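Local coordinates for protein D-mandelate dehydrogenase (Rhodotorula graminis, PDB 2W2K) that probably catalyses the NAD(P)-dependent interconversion of D-2-hydroxyacids, such as D-mandelate, and the corresponding 2-keto acids, at residues 126-131 against 251-256; 132-137 against 295-300; 216-221 against 240-245. One frame throughout, in Å; residues are numbered along the deposited sequence.

Contact 1: residues 126-131 against 251-256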
# COMPACT_ATOMS: atom_id res chain seq x y z
N LEU B 126 -4.63 -0.32 -2.68
CA LEU B 126 -4.85 0.44 -1.45
C LEU B 126 -5.08 1.94 -1.74
O LEU B 126 -6.04 2.52 -1.23
CB LEU B 126 -3.70 0.21 -0.44
CG LEU B 126 -3.63 -1.17 0.23
CD1 LEU B 126 -2.21 -1.53 0.75
CD2 LEU B 126 -4.67 -1.32 1.36
N SER B 127 -4.24 2.54 -2.58
CA SER B 127 -4.41 3.97 -2.95
C SER B 127 -5.80 4.34 -3.52
O SER B 127 -6.40 5.34 -3.11
CB SER B 127 -3.27 4.45 -3.88
OG SER B 127 -3.33 5.86 -4.05
N VAL B 128 -6.30 3.53 -4.47
CA VAL B 128 -7.57 3.85 -5.15
C VAL B 128 -8.81 3.62 -4.26
O VAL B 128 -9.85 4.30 -4.44
CB VAL B 128 -7.73 3.15 -6.56
CG1 VAL B 128 -6.60 3.59 -7.54
CG2 VAL B 128 -7.79 1.61 -6.47
N PHE B 129 -8.72 2.69 -3.31
CA PHE B 129 -9.82 2.45 -2.35
C PHE B 129 -9.88 3.55 -1.26
O PHE B 129 -10.97 3.95 -0.84
CB PHE B 129 -9.73 1.05 -1.70
CG PHE B 129 -10.49 -0.05 -2.45
CD1 PHE B 129 -9.81 -0.95 -3.28
CD2 PHE B 129 -11.89 -0.21 -2.29
CE1 PHE B 129 -10.50 -1.97 -3.97
CE2 PHE B 129 -12.60 -1.22 -2.97
CZ PHE B 129 -11.91 -2.10 -3.83
N ARG B 130 -8.71 4.04 -0.85
CA ARG B 130 -8.56 4.95 0.33
C ARG B 130 -8.42 6.46 -0.01
O ARG B 130 -8.48 7.32 0.89
CB ARG B 130 -7.38 4.46 1.19
CG ARG B 130 -7.58 2.98 1.71
CD ARG B 130 -8.91 2.78 2.58
NE ARG B 130 -8.81 3.66 3.75
CZ ARG B 130 -8.20 3.35 4.89
NH1 ARG B 130 -7.71 2.11 5.10
NH2 ARG B 130 -8.07 4.29 5.84
N LEU B 131 -8.26 6.75 -1.31
CA LEU B 131 -7.98 8.12 -1.82
C LEU B 131 -6.71 8.74 -1.18
O LEU B 131 -6.67 9.93 -0.82
CB LEU B 131 -9.24 9.04 -1.69
CG LEU B 131 -10.54 8.39 -2.24
CD1 LEU B 131 -11.78 9.24 -1.94
CD2 LEU B 131 -10.41 8.08 -3.75
N ARG B 251 -13.19 1.37 -9.93
CA ARG B 251 -11.76 1.69 -9.82
C ARG B 251 -10.94 0.78 -10.76
O ARG B 251 -11.38 -0.36 -11.03
CB ARG B 251 -11.28 1.48 -8.36
CG ARG B 251 -12.12 2.23 -7.30
CD ARG B 251 -11.93 1.64 -5.90
NE ARG B 251 -12.96 2.13 -4.98
CZ ARG B 251 -14.20 1.63 -4.89
NH1 ARG B 251 -14.63 0.63 -5.70
NH2 ARG B 251 -15.03 2.14 -4.00
N ILE B 252 -9.79 1.27 -11.25
CA ILE B 252 -8.88 0.42 -12.08
C ILE B 252 -7.39 0.71 -11.82
O ILE B 252 -7.02 1.87 -11.56
CB ILE B 252 -9.21 0.53 -13.59
CG1 ILE B 252 -8.41 -0.50 -14.42
CG2 ILE B 252 -9.00 1.97 -14.11
CD1 ILE B 252 -8.99 -0.68 -15.85
N VAL B 253 -6.55 -0.34 -11.85
CA VAL B 253 -5.07 -0.18 -11.76
C VAL B 253 -4.35 -0.92 -12.92
O VAL B 253 -4.85 -1.95 -13.42
CB VAL B 253 -4.47 -0.63 -10.37
CG1 VAL B 253 -5.22 0.06 -9.18
CG2 VAL B 253 -4.45 -2.12 -10.21
N ASN B 254 -3.19 -0.40 -13.35
CA ASN B 254 -2.40 -1.02 -14.44
C ASN B 254 -0.92 -1.11 -14.06
O ASN B 254 -0.29 -0.06 -13.78
CB ASN B 254 -2.60 -0.24 -15.77
CG ASN B 254 -2.00 -0.96 -17.00
OD1 ASN B 254 -1.61 -2.14 -16.94
ND2 ASN B 254 -1.96 -0.24 -18.13
N THR B 255 -0.37 -2.34 -14.06
CA THR B 255 1.08 -2.56 -13.88
C THR B 255 1.72 -3.30 -15.07
O THR B 255 2.89 -3.69 -15.00
CB THR B 255 1.40 -3.31 -12.56
OG1 THR B 255 0.75 -4.61 -12.55
CG2 THR B 255 0.94 -2.48 -11.34
N ALA B 256 0.95 -3.45 -16.16
CA ALA B 256 1.39 -4.20 -17.35
C ALA B 256 2.23 -3.35 -18.33
O ALA B 256 3.42 -3.11 -18.07
CB ALA B 256 0.16 -4.87 -18.03
O HOH W 1 -13.37 3.93 -2.35
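The guanidinium of R251 lies flat on one face of the F129 ring, the two centres 4.4 Å apart and the planes only 12° from parallel. R251 CD adds a CH-pi contact, standing 4.0 Å from the centroid of the F129 ring. The side chain, extended from CG to NE, carries this cation from strand 250-254 to the end of helix 114-130, a reach that suits a long arginine.

The polar contacts run along the guanidinium edge. Water 1 accepts from R251 NH2 at 2.9 Å and donates to F129 O at 2.8 Å, while R251 NH1 is bonded to D222 O. V128 O lies near the guanidinium plane but has S277 OG as its hydrogen-bond partner.

Apolar packing fills the base: V128 CG2 is 4.0 Å from V253 CG1 and equally near R251 CB, compact branches fitting a close helix-to-strand approach. A leucine in place of R251 would probably leave water 1 and D222 O without their donor and the F129 face without its flat cover.

Chemically, the buried positive charge of R251 is probably eased by the aromatic face, the D222 carbonyl and the bridging water.

Contact 2: residues 132-137 against 295-300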
# COMPACT_ATOMS: atom_id res chain seq x y z
N ALA B 132 -5.67 7.92 -1.05
CA ALA B 132 -4.44 8.32 -0.34
C ALA B 132 -3.59 9.33 -1.12
O ALA B 132 -2.88 10.17 -0.52
CB ALA B 132 -3.62 7.08 0.01
N SER B 133 -3.65 9.25 -2.44
CA SER B 133 -2.90 10.17 -3.31
C SER B 133 -3.35 11.63 -3.09
O SER B 133 -2.51 12.54 -2.95
CB SER B 133 -3.02 9.75 -4.78
OG SER B 133 -2.22 10.59 -5.60
N TYR B 134 -4.66 11.83 -3.03
CA TYR B 134 -5.28 13.14 -2.73
C TYR B 134 -4.91 13.61 -1.31
O TYR B 134 -4.58 14.79 -1.09
CB TYR B 134 -6.80 13.01 -2.89
CG TYR B 134 -7.63 14.28 -2.70
CD1 TYR B 134 -7.40 15.41 -3.51
CD2 TYR B 134 -8.65 14.33 -1.76
CE1 TYR B 134 -8.17 16.58 -3.35
CE2 TYR B 134 -9.44 15.49 -1.60
CZ TYR B 134 -9.19 16.61 -2.40
OH TYR B 134 -9.95 17.75 -2.27
N SER B 135 -4.99 12.70 -0.34
CA SER B 135 -4.58 12.98 1.04
C SER B 135 -3.12 13.46 1.15
O SER B 135 -2.84 14.41 1.90
CB SER B 135 -4.83 11.76 1.94
OG SER B 135 -4.69 12.07 3.32
N GLU B 136 -2.19 12.81 0.43
CA GLU B 136 -0.77 13.25 0.43
C GLU B 136 -0.64 14.71 -0.06
O GLU B 136 0.04 15.54 0.57
CB GLU B 136 0.14 12.31 -0.39
CG GLU B 136 0.33 10.89 0.18
CD GLU B 136 1.63 10.18 -0.31
OE1 GLU B 136 2.63 10.86 -0.62
OE2 GLU B 136 1.67 8.92 -0.36
N ARG B 137 -1.29 15.02 -1.18
CA ARG B 137 -1.20 16.39 -1.75
C ARG B 137 -1.74 17.48 -0.81
O ARG B 137 -1.13 18.56 -0.70
CB ARG B 137 -1.84 16.47 -3.14
CG ARG B 137 -0.98 15.76 -4.18
CD ARG B 137 -1.29 16.11 -5.63
NE ARG B 137 -2.70 16.10 -6.00
CZ ARG B 137 -3.44 15.02 -6.23
NH1 ARG B 137 -2.95 13.80 -6.11
NH2 ARG B 137 -4.69 15.17 -6.58
N GLU B 295 -4.09 16.77 -13.59
CA GLU B 295 -4.97 17.85 -13.09
C GLU B 295 -6.24 17.41 -12.31
O GLU B 295 -7.01 18.26 -11.85
CB GLU B 295 -5.30 18.83 -14.22
CG GLU B 295 -4.06 19.49 -14.86
N MET B 296 -6.44 16.10 -12.14
CA MET B 296 -7.62 15.59 -11.42
C MET B 296 -7.34 15.29 -9.94
O MET B 296 -6.19 15.28 -9.52
CB MET B 296 -8.15 14.33 -12.09
CG MET B 296 -8.74 14.59 -13.45
SD MET B 296 -9.45 13.10 -14.11
CE MET B 296 -9.76 13.64 -15.79
N LYS B 297 -8.39 15.04 -9.16
CA LYS B 297 -8.23 14.73 -7.73
C LYS B 297 -7.65 13.34 -7.43
O LYS B 297 -6.74 13.21 -6.61
CB LYS B 297 -9.58 14.86 -6.99
CG LYS B 297 -9.93 16.28 -6.52
CD LYS B 297 -11.25 16.30 -5.76
CE LYS B 297 -11.60 17.72 -5.29
NZ LYS B 297 -12.90 17.74 -4.58
N HIS B 298 -8.20 12.32 -8.09
CA HIS B 298 -8.04 10.94 -7.62
C HIS B 298 -7.32 9.96 -8.59
O HIS B 298 -7.65 8.76 -8.65
CB HIS B 298 -9.42 10.38 -7.19
CG HIS B 298 -10.06 11.12 -6.05
ND1 HIS B 298 -9.41 11.38 -4.86
CD2 HIS B 298 -11.31 11.64 -5.91
CE1 HIS B 298 -10.22 12.03 -4.04
NE2 HIS B 298 -11.39 12.19 -4.65
N VAL B 299 -6.32 10.45 -9.32
CA VAL B 299 -5.50 9.55 -10.16
C VAL B 299 -4.09 9.39 -9.55
O VAL B 299 -3.34 10.37 -9.42
CB VAL B 299 -5.41 10.02 -11.65
CG1 VAL B 299 -4.67 8.99 -12.53
CG2 VAL B 299 -6.80 10.29 -12.25
N THR B 300 -3.74 8.17 -9.17
CA THR B 300 -2.42 7.83 -8.61
C THR B 300 -1.47 7.52 -9.78
O THR B 300 -1.77 6.67 -10.65
CB THR B 300 -2.50 6.59 -7.62
OG1 THR B 300 -3.44 6.84 -6.55
CG2 THR B 300 -1.11 6.25 -7.03
O HOH W 2 -6.59 9.94 -4.41
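Y134 and K297 lie side by side and point the same way, the lysine methylenes running along the tyrosine ring from K297 CG, 3.6 Å from Y134 CE1, to K297 CE, 3.4 Å from Y134 OH. The lysine is extended beyond CG, and both polar ends arrive at one carboxylate: Y134 OH is hydrogen-bonded to E153 and K297 NZ forms a salt bridge with it. A residue with an aliphatic shaft and a charged tip suits this place at the surface.

H298 crosses the tyrosine obliquely in an offset edge-to-face pair, its edge toward the Y134 face, centroids 5.0 Å apart and planes at 75°. Y134 CG stands anti to the backbone N (chi1 -176°), which swings the ring toward K297 and H298. Water 2 lies in the imidazole plane, 3.2 Å from H298 ND1, and accepts from Y134 N at 3.0 Å.

R137 comes one helical turn on from S133. Its chain bends at chi3, and R137 NH2 donates to K297 O at 2.8 Å, fairly straight at 158°, with the carbonyl oxygen near the guanidinium plane. A turn earlier on the helix, S133 CB comes within 3.4 Å of T300 OG1, a closeness that a small residue permits; S133 OG is hydrogen-bonded to an acidic side chain of the neighbouring subunit, and T300 OG1 to S127 OG.

The arrangement joins helix 132-139 to the loop that leads into strand 299-301, the outermost strand of the parallel Rossmann sheet, and to the start of that strand, at the edge of the nucleotide-binding domain where the two subunits meet.

Contact 3: residues 216-221 against 240-245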
# COMPACT_ATOMS: atom_id res chain seq x y z
N GLU B 216 -18.20 -9.18 -19.12
CA GLU B 216 -18.62 -9.89 -17.89
C GLU B 216 -17.72 -9.58 -16.69
O GLU B 216 -18.19 -9.27 -15.58
CB GLU B 216 -18.67 -11.41 -18.16
CG GLU B 216 -19.83 -11.80 -19.10
CD GLU B 216 -19.79 -13.26 -19.54
OE1 GLU B 216 -18.88 -14.03 -19.13
OE2 GLU B 216 -20.72 -13.64 -20.30
N LEU B 217 -16.41 -9.62 -16.92
CA LEU B 217 -15.43 -9.25 -15.87
C LEU B 217 -15.62 -7.81 -15.41
O LEU B 217 -15.73 -7.56 -14.20
CB LEU B 217 -13.98 -9.50 -16.38
CG LEU B 217 -12.75 -9.45 -15.44
CD1 LEU B 217 -12.36 -8.01 -15.06
CD2 LEU B 217 -12.88 -10.38 -14.19
N ALA B 218 -15.69 -6.86 -16.35
CA ALA B 218 -15.92 -5.43 -16.02
C ALA B 218 -17.14 -5.21 -15.11
O ALA B 218 -17.06 -4.50 -14.09
CB ALA B 218 -16.03 -4.59 -17.32
N ARG B 219 -18.27 -5.84 -15.45
CA ARG B 219 -19.53 -5.66 -14.72
C ARG B 219 -19.46 -6.16 -13.27
O ARG B 219 -20.14 -5.61 -12.38
CB ARG B 219 -20.67 -6.36 -15.48
CG ARG B 219 -22.06 -6.09 -14.89
CD ARG B 219 -23.18 -6.76 -15.71
NE ARG B 219 -24.46 -6.60 -15.00
CZ ARG B 219 -25.24 -5.51 -15.05
NH1 ARG B 219 -24.93 -4.46 -15.80
NH2 ARG B 219 -26.35 -5.49 -14.33
N ARG B 220 -18.68 -7.21 -13.03
CA ARG B 220 -18.65 -7.89 -11.70
C ARG B 220 -17.72 -7.18 -10.68
O ARG B 220 -17.80 -7.45 -9.47
CB ARG B 220 -18.23 -9.37 -11.83
CG ARG B 220 -19.21 -10.30 -12.64
CD ARG B 220 -20.49 -10.67 -11.86
NE ARG B 220 -20.18 -11.47 -10.67
CZ ARG B 220 -19.91 -12.78 -10.68
NH1 ARG B 220 -19.95 -13.49 -11.81
NH2 ARG B 220 -19.61 -13.39 -9.53
N SER B 221 -16.86 -6.28 -11.17
CA SER B 221 -15.71 -5.79 -10.37
C SER B 221 -15.94 -4.49 -9.57
O SER B 221 -16.62 -3.59 -10.04
CB SER B 221 -14.47 -5.61 -11.28
OG SER B 221 -14.18 -6.81 -11.99
N GLU B 240 -13.32 2.10 -24.63
CA GLU B 240 -14.66 2.67 -24.34
C GLU B 240 -15.71 1.62 -23.92
O GLU B 240 -16.45 1.84 -22.93
CB GLU B 240 -15.17 3.53 -25.51
CG GLU B 240 -14.28 4.74 -25.78
N ALA B 241 -15.79 0.49 -24.63
CA ALA B 241 -16.84 -0.53 -24.31
C ALA B 241 -16.63 -1.20 -22.93
O ALA B 241 -17.59 -1.54 -22.21
CB ALA B 241 -16.89 -1.60 -25.40
N PHE B 242 -15.36 -1.37 -22.57
CA PHE B 242 -15.02 -1.95 -21.27
C PHE B 242 -15.48 -1.04 -20.14
O PHE B 242 -16.13 -1.51 -19.17
CB PHE B 242 -13.50 -2.20 -21.14
CG PHE B 242 -13.11 -3.01 -19.91
CD1 PHE B 242 -12.96 -4.38 -20.00
CD2 PHE B 242 -12.90 -2.39 -18.66
CE1 PHE B 242 -12.61 -5.17 -18.87
CE2 PHE B 242 -12.52 -3.15 -17.52
CZ PHE B 242 -12.39 -4.56 -17.63
N PHE B 243 -15.16 0.26 -20.24
CA PHE B 243 -15.57 1.24 -19.22
C PHE B 243 -17.11 1.38 -19.15
O PHE B 243 -17.69 1.48 -18.04
CB PHE B 243 -14.89 2.60 -19.39
CG PHE B 243 -13.39 2.58 -19.15
CD1 PHE B 243 -12.87 2.16 -17.91
CD2 PHE B 243 -12.50 2.97 -20.16
CE1 PHE B 243 -11.47 2.12 -17.67
CE2 PHE B 243 -11.10 2.94 -19.94
CZ PHE B 243 -10.59 2.53 -18.69
N ALA B 244 -17.76 1.37 -20.32
CA ALA B 244 -19.25 1.36 -20.35
C ALA B 244 -19.86 0.22 -19.53
O ALA B 244 -20.93 0.39 -18.87
CB ALA B 244 -19.80 1.37 -21.82
N ALA B 245 -19.18 -0.94 -19.55
CA ALA B 245 -19.64 -2.13 -18.80
C ALA B 245 -19.36 -2.10 -17.29
O ALA B 245 -20.03 -2.82 -16.53
CB ALA B 245 -19.10 -3.45 -19.43
O HOH W 3 -22.71 -3.65 -17.46
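A218 and F242 meet where two neighbouring helices of the Rossmann-type nucleotide-binding domain, 214-220 and 240-245, pack against each other. The short segments run broadly the same way, at 38°, and their axes approach to 8.3 Å, a closeness that the alanines allow.

A218 CB sits over the face of the F242 ring, 3.7 Å from its centroid, in a CH-pi contact nearly along the ring normal. With F242 CG anti to the backbone N (chi1 -170°), the ring is carried toward helix 214-220 with one face beneath the A218 methyl. At the ring's edge, near its plane, L217 CD1 touches F242 CZ at 4.3 Å; a leucine suits this buried place, where it also packs on V191 of strand 189-193. A218 CB meets A245 CB at 3.9 Å, methyl against methyl.

These helices belong to successive units of the fold. Helix 214-220 leads into strand 223-226, and helix 240-245 lies on the beta-alpha-beta crossover from that strand to its parallel neighbour 250-254. The side chain of L217 is about 9 Å from that of D194, a residue seen to bind NAD(+).

Backbone and water complete the contact toward the solvent side. R219 CA makes a CA-H...O contact of 3.4 Å with A245 O. The same oxygen accepts from water 3 at 3.0 Å, and the water in turn accepts from R219 NH1 at 2.9 Å, in the plane of the guanidinium. The extended arginine chain brings NH1 to this water, and R219 lies exposed at the surface.

All three contacts lie in the nucleotide-binding domain, around its seven-stranded parallel sheet. Contacts 1 and 2, centres about 11 Å apart, use the successive helices 114-130 and 132-139, reach the same sheet, and touch where L131 packs on H298. The centre of contact 3 lies about 16 Å from that of contact 1 and about 24 Å from that of contact 2. Contact 3 touches contact 1 where I252, pointing away from helix 114-130, packs on F243. Along the chain the segments of contacts 1 and 2 alternate, and contact 3 is nested inside both loops. Contacts 1 and 2 thus bring helices against strands more than 110 residues later, while contact 3 joins two helices close in sequence.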